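Local coordinates for CBS domain protein/ACT domain protein (Thermotoga maritima, PDB 1VR9) that is of unknown function but pairs two CBS domains with an ACT domain, a make-up that suggests a regulatory, ligand-sensing role, at residues A[29-32]-A[33-36]; A[49-52]-A[53-57]; A[108-111]-A[112-116]. All blocks are in the same frame, centred on the assembly; numbering follows the deposited sequence.

Contact 1. Residues A[29-32]-A[33-36]; sequences SATV and RECL
Thr31 and Glu34 meet at the first turn of helix 32-41, their side chains crossing at about a right angle in a capping box. Thr31 is the N-cap. Its OG1 sits between its own backbone N and carbonyl carbon (chi1 64°), a position that turns the hydroxyl back over the helix start, where it accepts from Glu34 N at 3.1 Å along a nearly straight bond. Glu34 answers in the other direction. Its CG is anti to its carbonyl carbon (chi1 -69°) and the chain runs extended beyond it, passing over the hydroxyl with CG 3.2 Å from Thr31 OG1. The carboxylate thus arrives beside the N-cap backbone, and its OE1 takes Thr31 N at 2.9 Å through the anti lone pair. Threonine suits the place because it is short enough to reach back, and glutamate because it is long enough to span three residues. With an alanine at Thr31 the hydroxyl is gone, and Glu34 N would probably be left without its capping acceptor.

Behind the cap the regular helix bonds begin, Cys35 N to Thr31 O at 3.1 Å and Leu36 N to Val32 O at 2.9 Å. Val32 and Leu36 lie side by side, pointing the same way, with Val32 CG1 3.9 Å from Leu36 CD1; beyond them Val32 packs on Ser72 and Leu36 on Leu70. In the conformer given for Arg33, a water joins Thr31 OG1 to the guanidinium edge at NH1, whose stronger partner is Asp71, in a salt bridge. The two N-H groups, Glu34 N in the first turn and Thr31 N at the cap, are each taken up by the other residue's side chain, and the Glu34 carboxylate probably also interacts favourably with the positive end of the helix dipole.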
# COMPACT_ATOMS: atom_id res chain seq x y z
N SER A 29 -4.34 -3.31 14.20
CA SER A 29 -4.04 -4.03 15.44
C SER A 29 -3.61 -5.49 15.18
O SER A 29 -3.52 -6.30 16.11
CB SER A 29 -5.25 -3.99 16.37
OG SER A 29 -6.22 -4.95 16.00
N ALA A 30 -3.33 -5.78 13.92
CA ALA A 30 -2.80 -7.08 13.53
C ALA A 30 -1.52 -7.35 14.32
O ALA A 30 -0.76 -6.42 14.64
CB ALA A 30 -2.49 -7.07 12.05
N THR A 31 -1.25 -8.63 14.59
CA THR A 31 0.02 -8.99 15.21
C THR A 31 1.15 -8.93 14.19
O THR A 31 0.94 -9.01 12.96
CB THR A 31 -0.02 -10.42 15.81
OG1 THR A 31 -0.19 -11.38 14.76
CG2 THR A 31 -1.12 -10.58 16.83
N VAL A 32 2.37 -8.81 14.71
CA VAL A 32 3.57 -8.93 13.88
C VAL A 32 3.58 -10.24 13.06
O VAL A 32 3.88 -10.21 11.85
CB VAL A 32 4.84 -8.79 14.76
CG1 VAL A 32 6.08 -9.21 14.02
CG2 VAL A 32 4.98 -7.32 15.23
N ARG A 33 3.20 -11.36 13.69
CA ARG A 33 3.15 -12.65 13.00
C ARG A 33 2.24 -12.57 11.77
O ARG A 33 2.60 -13.02 10.70
CB ARG A 33 2.65 -13.74 13.95
CG ARG A 33 2.58 -15.14 13.37
CD ARG A 33 1.97 -16.12 14.36
NE ARG A 33 2.85 -16.37 15.51
CZ ARG A 33 2.67 -15.91 16.75
NH1 ARG A 33 1.63 -15.15 17.06
NH2 ARG A 33 3.54 -16.22 17.69
N GLU A 34 1.04 -12.03 11.96
CA GLU A 34 0.08 -11.88 10.86
C GLU A 34 0.59 -11.01 9.72
O GLU A 34 0.38 -11.35 8.54
CB GLU A 34 -1.21 -11.29 11.37
CG GLU A 34 -2.00 -12.21 12.28
CD GLU A 34 -3.29 -11.55 12.77
OE1 GLU A 34 -3.22 -10.53 13.50
OE2 GLU A 34 -4.38 -12.05 12.41
N CYS A 35 1.24 -9.90 10.05
CA CYS A 35 1.77 -9.00 9.05
C CYS A 35 2.88 -9.66 8.26
O CYS A 35 2.88 -9.63 7.04
CB CYS A 35 2.30 -7.74 9.72
SG CYS A 35 2.62 -6.44 8.60
N LEU A 36 3.79 -10.33 8.95
CA LEU A 36 4.87 -11.04 8.28
C LEU A 36 4.31 -12.10 7.32
O LEU A 36 4.82 -12.27 6.21
CB LEU A 36 5.81 -11.67 9.32
CG LEU A 36 6.71 -10.68 10.07
CD1 LEU A 36 7.47 -11.44 11.16
CD2 LEU A 36 7.65 -9.96 9.14
O HOH W 1 -0.57 -13.89 15.60

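Contact 2. Residues A[49-52]-A[53-57]; sequences VKDR and EGHFR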
# COMPACT_ATOMS: atom_id res chain seq x y z
N VAL A 49 -1.96 -0.80 5.56
CA VAL A 49 -2.75 -0.92 6.80
C VAL A 49 -4.03 -0.09 6.74
O VAL A 49 -4.01 1.06 6.30
CB VAL A 49 -1.91 -0.49 8.04
CG1 VAL A 49 -2.71 -0.64 9.30
CG2 VAL A 49 -0.59 -1.28 8.14
N LYS A 50 -5.13 -0.66 7.22
CA LYS A 50 -6.36 0.11 7.36
C LYS A 50 -6.84 0.04 8.81
O LYS A 50 -6.38 -0.78 9.60
CB LYS A 50 -7.43 -0.35 6.38
CG LYS A 50 -7.93 -1.72 6.63
CD LYS A 50 -8.93 -2.19 5.61
CE LYS A 50 -9.21 -3.65 5.82
NZ LYS A 50 -10.32 -4.18 4.97
N ASP A 51 -7.76 0.93 9.18
CA ASP A 51 -8.32 0.90 10.51
C ASP A 51 -9.61 0.07 10.47
O ASP A 51 -9.92 -0.53 9.44
CB ASP A 51 -8.54 2.32 11.01
CG ASP A 51 -9.64 3.05 10.28
OD1 ASP A 51 -10.47 2.42 9.59
OD2 ASP A 51 -9.70 4.29 10.45
N ARG A 52 -10.36 0.04 11.57
CA ARG A 52 -11.55 -0.85 11.63
C ARG A 52 -12.73 -0.41 10.77
O ARG A 52 -13.64 -1.21 10.51
CB ARG A 52 -12.00 -1.06 13.10
CG ARG A 52 -10.92 -1.81 13.86
CD ARG A 52 -11.30 -2.24 15.24
NE ARG A 52 -11.61 -1.11 16.11
CZ ARG A 52 -11.54 -1.14 17.44
NH1 ARG A 52 -11.19 -2.25 18.07
NH2 ARG A 52 -11.85 -0.06 18.13
N GLU A 53 -12.75 0.87 10.41
CA GLU A 53 -13.75 1.43 9.48
C GLU A 53 -13.32 1.36 8.00
O GLU A 53 -14.07 1.79 7.12
CB GLU A 53 -14.03 2.88 9.85
CG GLU A 53 -14.72 3.02 11.17
CD GLU A 53 -16.10 2.42 11.14
OE1 GLU A 53 -16.92 2.90 10.33
OE2 GLU A 53 -16.37 1.47 11.92
N GLY A 54 -12.13 0.86 7.73
CA GLY A 54 -11.66 0.67 6.36
C GLY A 54 -10.87 1.84 5.81
O GLY A 54 -10.51 1.83 4.62
N HIS A 55 -10.56 2.82 6.66
CA HIS A 55 -9.76 3.98 6.26
C HIS A 55 -8.30 3.61 6.15
O HIS A 55 -7.80 2.76 6.87
CB HIS A 55 -9.84 5.14 7.25
CG HIS A 55 -11.20 5.76 7.38
ND1 HIS A 55 -11.88 5.85 8.57
CD2 HIS A 55 -11.99 6.34 6.45
CE1 HIS A 55 -13.04 6.45 8.38
NE2 HIS A 55 -13.13 6.76 7.09
N PHE A 56 -7.62 4.29 5.25
CA PHE A 56 -6.18 4.10 5.10
C PHE A 56 -5.38 4.71 6.25
O PHE A 56 -5.61 5.87 6.61
CB PHE A 56 -5.72 4.70 3.78
CG PHE A 56 -4.24 4.79 3.65
CD1 PHE A 56 -3.45 3.64 3.53
CD2 PHE A 56 -3.62 6.03 3.65
CE1 PHE A 56 -2.09 3.74 3.42
CE2 PHE A 56 -2.26 6.12 3.53
CZ PHE A 56 -1.50 5.00 3.42
N ARG A 57 -4.45 3.93 6.82
CA ARG A 57 -3.61 4.36 7.94
C ARG A 57 -2.15 4.60 7.59
O ARG A 57 -1.53 5.54 8.12
CB ARG A 57 -3.68 3.35 9.10
CG ARG A 57 -4.96 3.39 9.94
CD ARG A 57 -4.95 4.41 11.07
NE ARG A 57 -3.62 4.62 11.65
CZ ARG A 57 -3.07 5.81 11.91
NH1 ARG A 57 -3.74 6.93 11.66
NH2 ARG A 57 -1.85 5.87 12.43
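Asp51 and His55 meet across the tip of a beta hairpin, where strands 46-50 and 56-61 are joined through a type I turn from Asp51 to Gly54. Of the Asp51 carboxylate, OD1 takes backbone amides and OD2 the His55 ring. OD1 accepts from His55 N at 3.0 Å, met from above the carboxylate plane, and takes a weaker bond from Glu53 N. Asp51 O closes the turn by receiving Gly54 N at 3.1 Å, well out of the carbonyl plane. On the strand side, Asp51 N donates to His55 O at 2.9 Å, and Arg57 N bonds to Val49 O, also at 2.9 Å; these flank the non-hydrogen-bonded pair Lys50 and Phe56. Aspartate is short enough to fold over its own turn, while Gly54 takes positive phi, where a side chain would press on the preceding carbonyl oxygen. Arg57 lays its CG against Asp51 CB, and its NE has a long, weak ion pair with Glu28. The imidazole completes the set: His55 ND1 donates to the syn lone pair of Asp51 OD2 at 3.3 Å, a longish, bent bond, with that oxygen in the ring plane and the carboxylate turned 77° from the ring.

Contact 3. Residues A[108-111]-A[112-116]; sequences VVDE and EMRLK
Val109 and Leu115 form an antiparallel non-hydrogen-bonded pair, bracketed by the bonds Lys116 N to Val108 O at 2.8 Å and Asp110 N to Arg114 O at 3.0 Å, beyond which a type I turn from Asp110 to Met113, closed by Met113 N to Asp110 O at 3.1 Å from above the carbonyl plane, reverses the chain with Met113 at positive phi. Asp110 dominates the side-chain contacts. With CG between its backbone N and carbonyl carbon (chi1 70°), the carboxylate folds over the turn, and OD1 is gripped from opposite faces of its plane by Glu112 N at 2.9 Å and Arg114 N at 3.0 Å. A short acidic side chain is suited to collecting these two amides.

Arg114 runs alongside Asp110, pointing the same way; its CB lies 3.5 Å from Asp110 OD2, while the guanidinium stays apart from the carboxylate. Lys116, in the conformer given, offers aliphatic carbon, its CG 4.0 Å from Asp110 CB, and a water that donates to OD2 and accepts from Lys116 NZ links the two charges. Another water donates to both Glu111 OE1 and Glu112 OE2, bridging like-charged groups that probably repel mildly. The selenium of Met113 (selenomethionine, one conformer given) rests 4.0 Å from Val109 CG2, the two side chains crossing obliquely. The whole is a beta hairpin connecting strands 105-109 and 115-120 of the second CBS domain.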
# COMPACT_ATOMS: atom_id res chain seq x y z
N VAL A 108 -4.65 3.38 -2.73
CA VAL A 108 -5.67 4.16 -3.42
C VAL A 108 -6.86 4.36 -2.50
O VAL A 108 -7.36 3.42 -1.89
CB VAL A 108 -6.13 3.47 -4.73
CG1 VAL A 108 -7.24 4.25 -5.42
CG2 VAL A 108 -4.92 3.27 -5.66
N VAL A 109 -7.32 5.60 -2.40
CA VAL A 109 -8.38 5.93 -1.45
C VAL A 109 -9.51 6.72 -2.14
O VAL A 109 -9.33 7.27 -3.23
CB VAL A 109 -7.85 6.73 -0.23
CG1 VAL A 109 -6.78 5.94 0.53
CG2 VAL A 109 -7.31 8.07 -0.66
N ASP A 110 -10.67 6.76 -1.48
CA ASP A 110 -11.78 7.60 -1.93
C ASP A 110 -11.72 8.93 -1.19
O ASP A 110 -10.77 9.20 -0.47
CB ASP A 110 -13.14 6.88 -1.77
CG ASP A 110 -13.58 6.70 -0.32
OD1 ASP A 110 -12.99 7.32 0.59
OD2 ASP A 110 -14.56 5.96 -0.09
N GLU A 111 -12.75 9.75 -1.35
CA GLU A 111 -12.75 11.10 -0.78
C GLU A 111 -12.86 11.15 0.75
O GLU A 111 -12.56 12.19 1.35
CB GLU A 111 -13.85 11.93 -1.41
CG GLU A 111 -13.62 12.18 -2.88
CD GLU A 111 -14.67 13.08 -3.50
OE1 GLU A 111 -15.49 13.66 -2.76
OE2 GLU A 111 -14.67 13.19 -4.75
N GLU A 112 -13.30 10.06 1.38
CA GLU A 112 -13.31 9.97 2.84
C GLU A 112 -12.11 9.20 3.38
O GLU A 112 -12.12 8.78 4.53
CB GLU A 112 -14.61 9.32 3.33
CG GLU A 112 -15.81 10.20 3.19
CD GLU A 112 -16.23 10.40 1.75
OE1 GLU A 112 -16.30 9.38 1.02
OE2 GLU A 112 -16.48 11.55 1.36
N MSE A 113 -11.05 9.04 2.57
CA MSE A 113 -9.87 8.28 2.95
C MSE A 113 -10.09 6.78 3.18
O MSE A 113 -9.26 6.14 3.83
CB MSE A 113 -9.14 8.90 4.16
CG MSE A 113 -8.62 10.33 3.96
SE MSE A 113 -7.71 10.81 2.25
CE MSE A 113 -9.24 11.72 1.44
N ARG A 114 -11.17 6.21 2.64
CA ARG A 114 -11.37 4.76 2.72
C ARG A 114 -10.47 4.09 1.69
O ARG A 114 -10.41 4.52 0.55
CB ARG A 114 -12.83 4.38 2.48
CG ARG A 114 -13.81 5.05 3.45
CD ARG A 114 -14.35 4.07 4.53
NE ARG A 114 -14.86 4.74 5.73
CZ ARG A 114 -16.00 5.43 5.80
NH1 ARG A 114 -16.78 5.57 4.74
NH2 ARG A 114 -16.36 6.00 6.95
N LEU A 115 -9.79 3.03 2.11
CA LEU A 115 -8.95 2.25 1.22
C LEU A 115 -9.78 1.52 0.17
O LEU A 115 -10.70 0.76 0.50
CB LEU A 115 -8.14 1.23 2.04
CG LEU A 115 -7.04 0.46 1.32
CD1 LEU A 115 -6.01 1.43 0.74
CD2 LEU A 115 -6.38 -0.48 2.29
N LYS A 116 -9.49 1.76 -1.11
CA LYS A 116 -10.26 1.17 -2.22
C LYS A 116 -9.47 0.14 -3.04
O LYS A 116 -10.04 -0.53 -3.91
CB LYS A 116 -10.74 2.28 -3.14
CG LYS A 116 -11.72 3.26 -2.47
CD LYS A 116 -12.91 2.57 -1.79
CE LYS A 116 -13.73 1.71 -2.73
NZ LYS A 116 -15.12 1.50 -2.21
O HOH W 2 -16.07 4.53 -1.86
O HOH W 3 -15.69 14.33 0.27

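Overall arrangement
Contacts 2 and 3 are corresponding hairpin tips in the two CBS domains, and they meet directly. Their centres lie about 9 Å apart, and the backbones probably hydrogen-bond at two points, Phe56 N to Met113 O and Gly54 O to Leu115 N, both at 2.9 Å. Phe56 of the first hairpin also packs on Pro107 and Val109 of the second domain, so this edge helps join the CBS pair. Contact 1 stands apart at the start of helix 32-41, which leads on to strand 46-50: its centre is about 15 Å from that of contact 2 and about 23 Å from that of contact 3, and it touches neither.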